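Lipoprotein (Thermotoga maritima, PDB 2F4I) is of unknown function but adopts an OB fold and belongs to a family of predicted periplasmic lipoproteins. Local coordinates at residues Y42-V47 with Y74-V79; F104-I109 with P183-P188; N112-A117 with I169-L174. All coordinates share one frame; numbering follows the deposited sequence. Where two conformers were deposited one is given.

Contact 1. Residues Y42-V47 with Y74-V79; sequences YDAVEV and YIIQGV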
loop_
_atom_site.group_PDB
_atom_site.type_symbol
_atom_site.label_atom_id
_atom_site.label_comp_id
_atom_site.label_asym_id
_atom_site.label_seq_id
_atom_site.Cartn_x
_atom_site.Cartn_y
_atom_site.Cartn_z
ATOM N N TYR A 42 10.403 0.801 0.719
ATOM C CA TYR A 42 11.555 0.342 -0.047
ATOM C C TYR A 42 11.342 0.637 -1.548
ATOM O O TYR A 42 10.214 0.730 -2.043
ATOM C CB TYR A 42 11.784 -1.150 0.175
ATOM C CG TYR A 42 12.365 -1.507 1.493
ATOM C CD1 TYR A 42 13.747 -1.471 1.694
ATOM C CD2 TYR A 42 11.538 -1.921 2.564
ATOM C CE1 TYR A 42 14.319 -1.801 2.935
ATOM C CE2 TYR A 42 12.103 -2.271 3.832
ATOM C CZ TYR A 42 13.486 -2.214 4.004
ATOM O OH TYR A 42 14.057 -2.560 5.218
ATOM N N ASP A 43 12.440 0.788 -2.260
ATOM C CA ASP A 43 12.404 0.983 -3.680
ATOM C C ASP A 43 11.589 -0.133 -4.370
ATOM O O ASP A 43 11.940 -1.319 -4.280
ATOM C CB ASP A 43 13.820 0.997 -4.203
ATOM C CG ASP A 43 13.868 1.210 -5.662
ATOM O OD1 ASP A 43 13.658 2.354 -6.071
ATOM O OD2 ASP A 43 14.091 0.248 -6.405
ATOM N N ALA A 44 10.516 0.266 -5.056
ATOM C CA ALA A 44 9.599 -0.672 -5.714
ATOM C C ALA A 44 10.280 -1.657 -6.701
ATOM O O ALA A 44 10.027 -2.860 -6.643
ATOM C CB ALA A 44 8.428 0.111 -6.389
ATOM N N VAL A 45 11.161 -1.166 -7.567
ATOM C CA VAL A 45 11.822 -2.028 -8.565
ATOM C C VAL A 45 12.692 -3.085 -7.885
ATOM O O VAL A 45 12.613 -4.265 -8.227
ATOM C CB VAL A 45 12.631 -1.209 -9.614
ATOM C CG1 VAL A 45 13.406 -2.142 -10.598
ATOM C CG2 VAL A 45 11.695 -0.304 -10.410
ATOM N N GLU A 46 13.480 -2.668 -6.887
ATOM C CA GLU A 46 14.326 -3.604 -6.136
ATOM C C GLU A 46 13.518 -4.707 -5.443
ATOM O O GLU A 46 13.901 -5.876 -5.507
ATOM C CB GLU A 46 15.128 -2.834 -5.087
ATOM C CG GLU A 46 16.127 -3.682 -4.305
ATOM C CD GLU A 46 16.915 -2.883 -3.277
ATOM O OE1 GLU A 46 17.091 -1.648 -3.447
ATOM O OE2 GLU A 46 17.356 -3.505 -2.288
ATOM N N VAL A 47 12.452 -4.325 -4.723
ATOM C CA VAL A 47 11.588 -5.291 -4.049
ATOM C C VAL A 47 10.975 -6.292 -5.065
ATOM O O VAL A 47 11.120 -7.511 -4.895
ATOM C CB VAL A 47 10.494 -4.603 -3.197
ATOM C CG1 VAL A 47 9.443 -5.601 -2.650
ATOM C CG2 VAL A 47 11.095 -3.759 -2.063
ATOM N N TYR A 74 4.523 -5.668 3.121
ATOM C CA TYR A 74 5.483 -4.883 2.358
ATOM C C TYR A 74 5.022 -3.445 2.261
ATOM O O TYR A 74 3.817 -3.176 2.159
ATOM C CB TYR A 74 5.578 -5.419 0.943
ATOM C CG TYR A 74 6.334 -6.706 0.799
ATOM C CD1 TYR A 74 5.719 -7.936 1.045
ATOM C CD2 TYR A 74 7.652 -6.696 0.382
ATOM C CE1 TYR A 74 6.416 -9.096 0.883
ATOM C CE2 TYR A 74 8.353 -7.840 0.223
ATOM C CZ TYR A 74 7.739 -9.053 0.465
ATOM O OH TYR A 74 8.461 -10.213 0.297
ATOM N N ILE A 75 5.986 -2.527 2.271
ATOM C CA ILE A 75 5.708 -1.162 1.896
ATOM C C ILE A 75 6.756 -0.705 0.887
ATOM O O ILE A 75 7.968 -0.857 1.121
ATOM C CB ILE A 75 5.500 -0.260 3.128
ATOM C CG1 ILE A 75 5.402 1.202 2.724
ATOM C CG2 ILE A 75 6.516 -0.461 4.178
ATOM C CD1 ILE A 75 4.652 1.979 3.798
ATOM N N ILE A 76 6.262 -0.271 -0.279
ATOM C CA ILE A 76 7.094 0.145 -1.399
ATOM C C ILE A 76 6.793 1.582 -1.810
ATOM O O ILE A 76 5.726 2.126 -1.532
ATOM C CB ILE A 76 7.022 -0.830 -2.636
ATOM C CG1 ILE A 76 5.595 -0.993 -3.133
ATOM C CG2 ILE A 76 7.679 -2.139 -2.276
ATOM C CD1 ILE A 76 5.446 -1.568 -4.567
ATOM N N GLN A 77 7.802 2.223 -2.385
ATOM C CA GLN A 77 7.610 3.525 -2.954
ATOM C C GLN A 77 8.299 3.573 -4.309
ATOM O O GLN A 77 9.262 2.848 -4.581
ATOM C CB GLN A 77 8.035 4.622 -1.978
ATOM C CG GLN A 77 9.504 4.805 -1.705
ATOM C CD GLN A 77 9.780 5.951 -0.700
ATOM O OE1 GLN A 77 9.027 6.960 -0.627
ATOM N NE2 GLN A 77 10.896 5.809 0.074
ATOM N N GLY A 78 7.778 4.408 -5.180
ATOM C CA GLY A 78 8.386 4.562 -6.491
ATOM C C GLY A 78 7.621 5.488 -7.399
ATOM O O GLY A 78 6.777 6.247 -6.968
ATOM N N VAL A 79 7.963 5.425 -8.670
ATOM C CA VAL A 79 7.296 6.204 -9.687
ATOM C C VAL A 79 6.873 5.223 -10.758
ATOM O O VAL A 79 7.671 4.443 -11.223
ATOM C CB VAL A 79 8.257 7.255 -10.296
ATOM C CG1 VAL A 79 7.587 8.016 -11.424
ATOM C CG2 VAL A 79 8.754 8.203 -9.225
#
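The backbone O of Y42 is met twice from the neighbouring strand: Q77 N donates a hydrogen bond to it at 2.9 Å, and I76 CA adds a weaker CA-H...O contact, 3.2 Å from Y42 O. This is a short parallel edge pairing: residues 42-43 add an outermost strand beside 72-81, which is itself probably the first strand of the OB barrel. Y42 N completes the ladder on I75 O. Beyond D43 the chain turns into a helix, yet A44 N still reaches back to Q77 O at 2.9 Å, pinning strand and helix start to one β-strand. D43 is the N-cap: its OD2 accepts from E46 N at 3.0 Å on the anti side of the carboxylate, and its own O takes V47 N.

Where the helix starts, the contact becomes apolar. I76 sets CG1 between its backbone N and carbonyl carbon (chi1 57°), which carries CD1 to within 3.9 Å of A44 CB, while CG2 lies against V47 CG2. The Y74 ring, whose OH is bonded to H59 and which stacks on F172, is met obliquely by the other valine branch, V47 CG1, 3.7 Å from Y74 CD2.

Contact 2. Residues F104-I109 with P183-P188; sequences FLSNHI and PIEAIP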
loop_
_atom_site.group_PDB
_atom_site.type_symbol
_atom_site.label_atom_id
_atom_site.label_comp_id
_atom_site.label_asym_id
_atom_site.label_seq_id
_atom_site.Cartn_x
_atom_site.Cartn_y
_atom_site.Cartn_z
ATOM N N PHE A 104 -1.338 -3.094 -9.391
ATOM C CA PHE A 104 -2.688 -2.575 -9.450
ATOM C C PHE A 104 -2.906 -1.829 -8.144
ATOM O O PHE A 104 -3.021 -2.437 -7.104
ATOM C CB PHE A 104 -3.707 -3.707 -9.602
ATOM C CG PHE A 104 -5.134 -3.257 -9.536
ATOM C CD1 PHE A 104 -5.554 -2.090 -10.173
ATOM C CD2 PHE A 104 -6.070 -4.020 -8.888
ATOM C CE1 PHE A 104 -6.880 -1.703 -10.148
ATOM C CE2 PHE A 104 -7.413 -3.633 -8.851
ATOM C CZ PHE A 104 -7.806 -2.479 -9.475
ATOM N N LEU A 105 -2.927 -0.513 -8.233
ATOM C CA LEU A 105 -3.132 0.358 -7.107
ATOM C C LEU A 105 -4.632 0.602 -6.985
ATOM O O LEU A 105 -5.182 1.378 -7.757
ATOM C CB LEU A 105 -2.353 1.670 -7.349
ATOM C CG LEU A 105 -0.810 1.579 -7.414
ATOM C CD1 LEU A 105 -0.220 2.930 -7.652
ATOM C CD2 LEU A 105 -0.208 0.931 -6.162
ATOM N N SER A 106 -5.284 -0.071 -6.024
ATOM C CA SER A 106 -6.760 -0.094 -5.924
ATOM C C SER A 106 -7.367 0.430 -4.620
ATOM O O SER A 106 -6.654 0.607 -3.618
ATOM C CB SER A 106 -7.264 -1.533 -6.087
ATOM O OG SER A 106 -6.954 -2.371 -4.993
ATOM N N ASN A 107 -8.686 0.626 -4.653
ATOM C CA ASN A 107 -9.474 1.050 -3.479
ATOM C C ASN A 107 -10.077 -0.137 -2.710
ATOM O O ASN A 107 -10.953 0.044 -1.857
ATOM C CB ASN A 107 -10.577 2.060 -3.863
ATOM C CG ASN A 107 -11.570 1.485 -4.822
ATOM O OD1 ASN A 107 -11.550 0.292 -5.056
ATOM N ND2 ASN A 107 -12.448 2.324 -5.387
ATOM N N HIS A 108 -9.623 -1.351 -3.017
ATOM C CA HIS A 108 -10.106 -2.549 -2.316
ATOM C C HIS A 108 -9.322 -2.707 -1.031
ATOM O O HIS A 108 -8.387 -3.490 -0.966
ATOM C CB HIS A 108 -9.970 -3.816 -3.173
ATOM C CG HIS A 108 -10.569 -3.696 -4.547
ATOM N ND1 HIS A 108 -11.918 -3.509 -4.762
ATOM C CD2 HIS A 108 -9.999 -3.744 -5.780
ATOM C CE1 HIS A 108 -12.155 -3.441 -6.061
ATOM N NE2 HIS A 108 -11.009 -3.587 -6.700
ATOM N N ILE A 109 -9.690 -1.933 -0.014
ATOM C CA ILE A 109 -8.956 -1.861 1.272
ATOM C C ILE A 109 -9.763 -2.540 2.389
ATOM O O ILE A 109 -10.838 -2.080 2.747
ATOM C CB ILE A 109 -8.640 -0.377 1.675
ATOM C CG1 ILE A 109 -8.189 0.411 0.452
ATOM C CG2 ILE A 109 -7.570 -0.329 2.758
ATOM C CD1 ILE A 109 -7.668 1.751 0.724
ATOM N N PRO A 183 -0.665 -8.577 -12.090
ATOM C CA PRO A 183 -0.255 -7.444 -11.267
ATOM C C PRO A 183 -0.396 -7.681 -9.762
ATOM O O PRO A 183 -1.335 -8.320 -9.333
ATOM C CB PRO A 183 -1.198 -6.308 -11.700
ATOM C CG PRO A 183 -1.900 -6.748 -12.920
ATOM C CD PRO A 183 -1.797 -8.261 -12.982
ATOM N N ILE A 184 0.545 -7.168 -8.969
ATOM C CA ILE A 184 0.413 -7.190 -7.524
ATOM C C ILE A 184 -0.568 -6.087 -7.135
ATOM O O ILE A 184 -0.367 -4.916 -7.504
ATOM C CB ILE A 184 1.786 -6.986 -6.837
ATOM C CG1 ILE A 184 2.715 -8.156 -7.196
ATOM C CG2 ILE A 184 1.631 -6.848 -5.296
ATOM C CD1 ILE A 184 4.138 -7.979 -6.805
ATOM N N GLU A 185 -1.626 -6.475 -6.412
ATOM C CA GLU A 185 -2.607 -5.551 -5.891
ATOM C C GLU A 185 -2.021 -4.923 -4.634
ATOM O O GLU A 185 -1.562 -5.605 -3.767
ATOM C CB GLU A 185 -3.921 -6.285 -5.602
ATOM C CG GLU A 185 -5.021 -5.369 -5.110
ATOM C CD GLU A 185 -6.429 -5.959 -5.276
ATOM O OE1 GLU A 185 -6.565 -7.114 -5.734
ATOM O OE2 GLU A 185 -7.403 -5.244 -4.962
ATOM N N ALA A 186 -2.004 -3.605 -4.577
ATOM C CA ALA A 186 -1.355 -2.884 -3.530
ATOM C C ALA A 186 -2.273 -1.738 -3.142
ATOM O O ALA A 186 -3.022 -1.239 -3.981
ATOM C CB ALA A 186 0.024 -2.375 -4.039
ATOM N N ILE A 187 -2.255 -1.370 -1.868
ATOM C CA ILE A 187 -3.067 -0.250 -1.385
ATOM C C ILE A 187 -2.192 0.970 -1.335
ATOM O O ILE A 187 -1.229 0.999 -0.609
ATOM C CB ILE A 187 -3.735 -0.501 -0.050
ATOM C CG1 ILE A 187 -4.667 -1.715 -0.186
ATOM C CG2 ILE A 187 -4.499 0.765 0.390
ATOM C CD1 ILE A 187 -5.543 -1.721 -1.437
ATOM N N PRO A 188 -2.526 1.975 -2.136
ATOM C CA PRO A 188 -1.767 3.226 -2.104
ATOM C C PRO A 188 -2.065 4.145 -0.920
ATOM O O PRO A 188 -3.218 4.389 -0.598
ATOM C CB PRO A 188 -2.105 3.911 -3.436
ATOM C CG PRO A 188 -3.363 3.233 -3.935
ATOM C CD PRO A 188 -3.611 1.992 -3.138
#
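A glutamate on one strand reaches over its parallel neighbour: E185 OE2 accepts from S106 OG at 2.9 Å, and the CD2 edge of the H108 ring lies 3.1 Å from the same E185 OE2. The carboxylate gets there on an extended chain, with CG anti to the backbone N (chi1 -177°), running beside the F104 ring. H108 NE2 is hydrogen-bonded to D88, which probably helps to hold the ring beside the E185 carboxylate.

The backbones are joined by three hydrogen bonds: F104 N donates to I184 O, A186 N to F104 O, and S106 N to A186 O at 3.3 Å, the last almost straight off the end of the carbonyl. Such a parallel pair fits the third and fifth strands of an OB fold, the one pairing there that is not antiparallel.

On the other face L105 CD2 meets A186 CB at 3.9 Å, and L105 CB lies as close to P188 CG. Where residues 107-109 leave the sheet, I187 takes over: its CD1 sits 3.4 Å from S106 O, and its CG2 is 3.7 Å from I109 CG1. With an alanine at I187, the contacts of CD1 and CG2 go, which would probably open a gap beside S106 O and leave I109 without its apolar partner on this strand. P188 CD closes on S106 O at 3.4 Å.

Contact 3. Residues N112-A117 with I169-L174; sequences NGIVNA and IAVFTL
A117 and V171 make the tight end of this contact: the A117 methyl, CB, lies 3.5 Å from V171 CG1 and is almost as near to V171 CB, so the helix presses a small side chain onto the branch point of the valine. V171 spreads its two methyls beneath the helix. With CG1 anti to its own carbonyl carbon (chi1 -61°), that branch goes to A117, while CG2 is turned to I114, whose CG1 it meets at 4.1 Å with the two side chains crossing at about a right angle. The apolar patch continues into the neighbouring strands: I114 also touches I109 and L189, V171 packs on I187 and L189, and A117 lies on Y73.

One helical turn away the fit is looser and wetter. G113, at the start of the helix, has no side chain to offer, and its CA stays 4.2 Å from T173 OG1. A water spans the interval. It donates to G113 O at 3.0 Å and is hydrogen-bonded to T173 OG1 at 2.9 Å. The same G113 O also takes the helical bond from A117 N, so this carbonyl is held by two partners, one within the helix and one leading to the strand. No direct hydrogen bond joins helix and strand, and the two partly exposed residues G113 and T173 meet chiefly through that water.

Helix segment 113-117 runs nearly square to strand segment 169-174, at 97°, with axes 8.1 Å apart at their closest. A117 packs on V171 and G113 comes near T173, with the bulkier I114 beside them. A helix lying between the third and fourth strands and packed against the barrel in this way is consistent with the helix of an OB fold.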
loop_
_atom_site.group_PDB
_atom_site.type_symbol
_atom_site.label_atom_id
_atom_site.label_comp_id
_atom_site.label_asym_id
_atom_site.label_seq_id
_atom_site.Cartn_x
_atom_site.Cartn_y
_atom_site.Cartn_z
ATOM N N ASN A 112 -6.071 -5.532 7.981
ATOM C CA ASN A 112 -4.989 -5.003 8.801
ATOM C C ASN A 112 -3.713 -4.756 8.040
ATOM O O ASN A 112 -2.707 -4.459 8.669
ATOM C CB ASN A 112 -4.719 -5.942 9.991
ATOM C CG ASN A 112 -5.747 -5.797 11.099
ATOM O OD1 ASN A 112 -6.597 -4.896 11.078
ATOM N ND2 ASN A 112 -5.662 -6.670 12.093
ATOM N N GLY A 113 -3.753 -4.871 6.714
ATOM C CA GLY A 113 -2.618 -4.602 5.846
ATOM C C GLY A 113 -1.942 -3.275 6.024
ATOM O O GLY A 113 -0.738 -3.224 5.977
ATOM N N ILE A 114 -2.709 -2.192 6.218
ATOM C CA ILE A 114 -2.078 -0.844 6.361
ATOM C C ILE A 114 -1.354 -0.761 7.698
ATOM O O ILE A 114 -0.203 -0.399 7.729
ATOM C CB ILE A 114 -3.062 0.382 6.144
ATOM C CG1 ILE A 114 -3.521 0.453 4.663
ATOM C CG2 ILE A 114 -2.371 1.713 6.509
ATOM C CD1 ILE A 114 -4.925 1.014 4.390
ATOM N N VAL A 115 -2.020 -1.133 8.788
ATOM C CA VAL A 115 -1.412 -1.013 10.121
ATOM C C VAL A 115 -0.259 -1.994 10.310
ATOM O O VAL A 115 0.698 -1.665 10.954
ATOM C CB VAL A 115 -2.481 -1.141 11.299
ATOM C CG1 VAL A 115 -3.479 -0.019 11.222
ATOM C CG2 VAL A 115 -3.157 -2.550 11.333
ATOM N N ASN A 116 -0.358 -3.173 9.709
ATOM C CA ASN A 116 0.693 -4.195 9.787
ATOM C C ASN A 116 1.902 -3.915 8.903
ATOM O O ASN A 116 3.042 -4.105 9.345
ATOM C CB ASN A 116 0.087 -5.572 9.522
ATOM C CG ASN A 116 -0.857 -6.008 10.627
ATOM O OD1 ASN A 116 -1.017 -5.323 11.634
ATOM N ND2 ASN A 116 -1.438 -7.176 10.476
ATOM N N ALA A 117 1.678 -3.398 7.701
ATOM C CA ALA A 117 2.796 -2.983 6.810
ATOM C C ALA A 117 3.558 -1.771 7.315
ATOM O O ALA A 117 4.783 -1.706 7.137
ATOM C CB ALA A 117 2.287 -2.738 5.352
ATOM N N ILE A 169 3.370 5.601 -2.666
ATOM C CA ILE A 169 3.779 4.736 -1.569
ATOM C C ILE A 169 2.594 3.782 -1.432
ATOM O O ILE A 169 1.443 4.238 -1.429
ATOM C CB ILE A 169 4.028 5.514 -0.270
ATOM C CG1 ILE A 169 5.153 6.577 -0.458
ATOM C CG2 ILE A 169 4.338 4.559 0.892
ATOM C CD1 ILE A 169 5.400 7.462 0.765
ATOM N N ALA A 170 2.869 2.478 -1.395
ATOM C CA ALA A 170 1.824 1.468 -1.350
ATOM C C ALA A 170 2.229 0.265 -0.504
ATOM O O ALA A 170 3.419 0.007 -0.307
ATOM C CB ALA A 170 1.394 1.030 -2.775
ATOM N N VAL A 171 1.215 -0.441 0.008
ATOM C CA VAL A 171 1.404 -1.622 0.883
ATOM C C VAL A 171 0.769 -2.826 0.243
ATOM O O VAL A 171 -0.209 -2.710 -0.499
ATOM C CB VAL A 171 0.791 -1.422 2.309
ATOM C CG1 VAL A 171 1.461 -0.268 2.995
ATOM C CG2 VAL A 171 -0.710 -1.185 2.221
ATOM N N PHE A 172 1.375 -3.986 0.454
ATOM C CA PHE A 172 0.786 -5.216 -0.017
ATOM C C PHE A 172 1.199 -6.332 0.894
ATOM O O PHE A 172 2.152 -6.193 1.645
ATOM C CB PHE A 172 1.080 -5.431 -1.511
ATOM C CG PHE A 172 2.512 -5.682 -1.847
ATOM C CD1 PHE A 172 3.029 -6.989 -1.816
ATOM C CD2 PHE A 172 3.339 -4.648 -2.235
ATOM C CE1 PHE A 172 4.340 -7.246 -2.117
ATOM C CE2 PHE A 172 4.655 -4.899 -2.571
ATOM C CZ PHE A 172 5.173 -6.202 -2.503
ATOM N N THR A 173 0.404 -7.399 0.887
ATOM C CA THR A 173 0.577 -8.539 1.784
ATOM C C THR A 173 0.738 -9.800 0.967
ATOM O O THR A 173 -0.052 -10.026 0.090
ATOM C CB THR A 173 -0.641 -8.695 2.710
ATOM O OG1 THR A 173 -0.838 -7.461 3.395
ATOM C CG2 THR A 173 -0.441 -9.824 3.740
ATOM N N LEU A 174 1.772 -10.590 1.255
ATOM C CA LEU A 174 1.961 -11.864 0.623
ATOM C C LEU A 174 1.858 -12.963 1.668
ATOM O O LEU A 174 2.165 -12.762 2.833
ATOM C CB LEU A 174 3.318 -11.947 -0.094
ATOM C CG LEU A 174 3.538 -10.957 -1.228
ATOM C CD1 LEU A 174 4.844 -11.225 -1.943
ATOM C CD2 LEU A 174 2.377 -10.974 -2.213
HETATM O O HOH W 1 -0.418 -4.629 3.364
#

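Overall arrangement
The three contacts share one sheet. Contact 1 joins an added edge strand to 72-81, contact 2 pairs 103-106 with 184-193, and contact 3 lays helix 113-118 on 165-174, the strand between 72-81 and 184-193. Contact 3 touches both others: the backbones of Y74 and I76 hydrogen-bond to those of F172 and A170, and that of I187 to V171, whereas contacts 1 and 2 stay apart, about 6 Å at their nearest atoms. Contact 3 is buried and mainly apolar, with one bridging water; contacts 1 and 2 are only partly buried, rest on parallel backbone ladders, and carry exposed acidic residues, D43 and E185. Along the chain, contact 3 is nested in the loop that contact 2 closes.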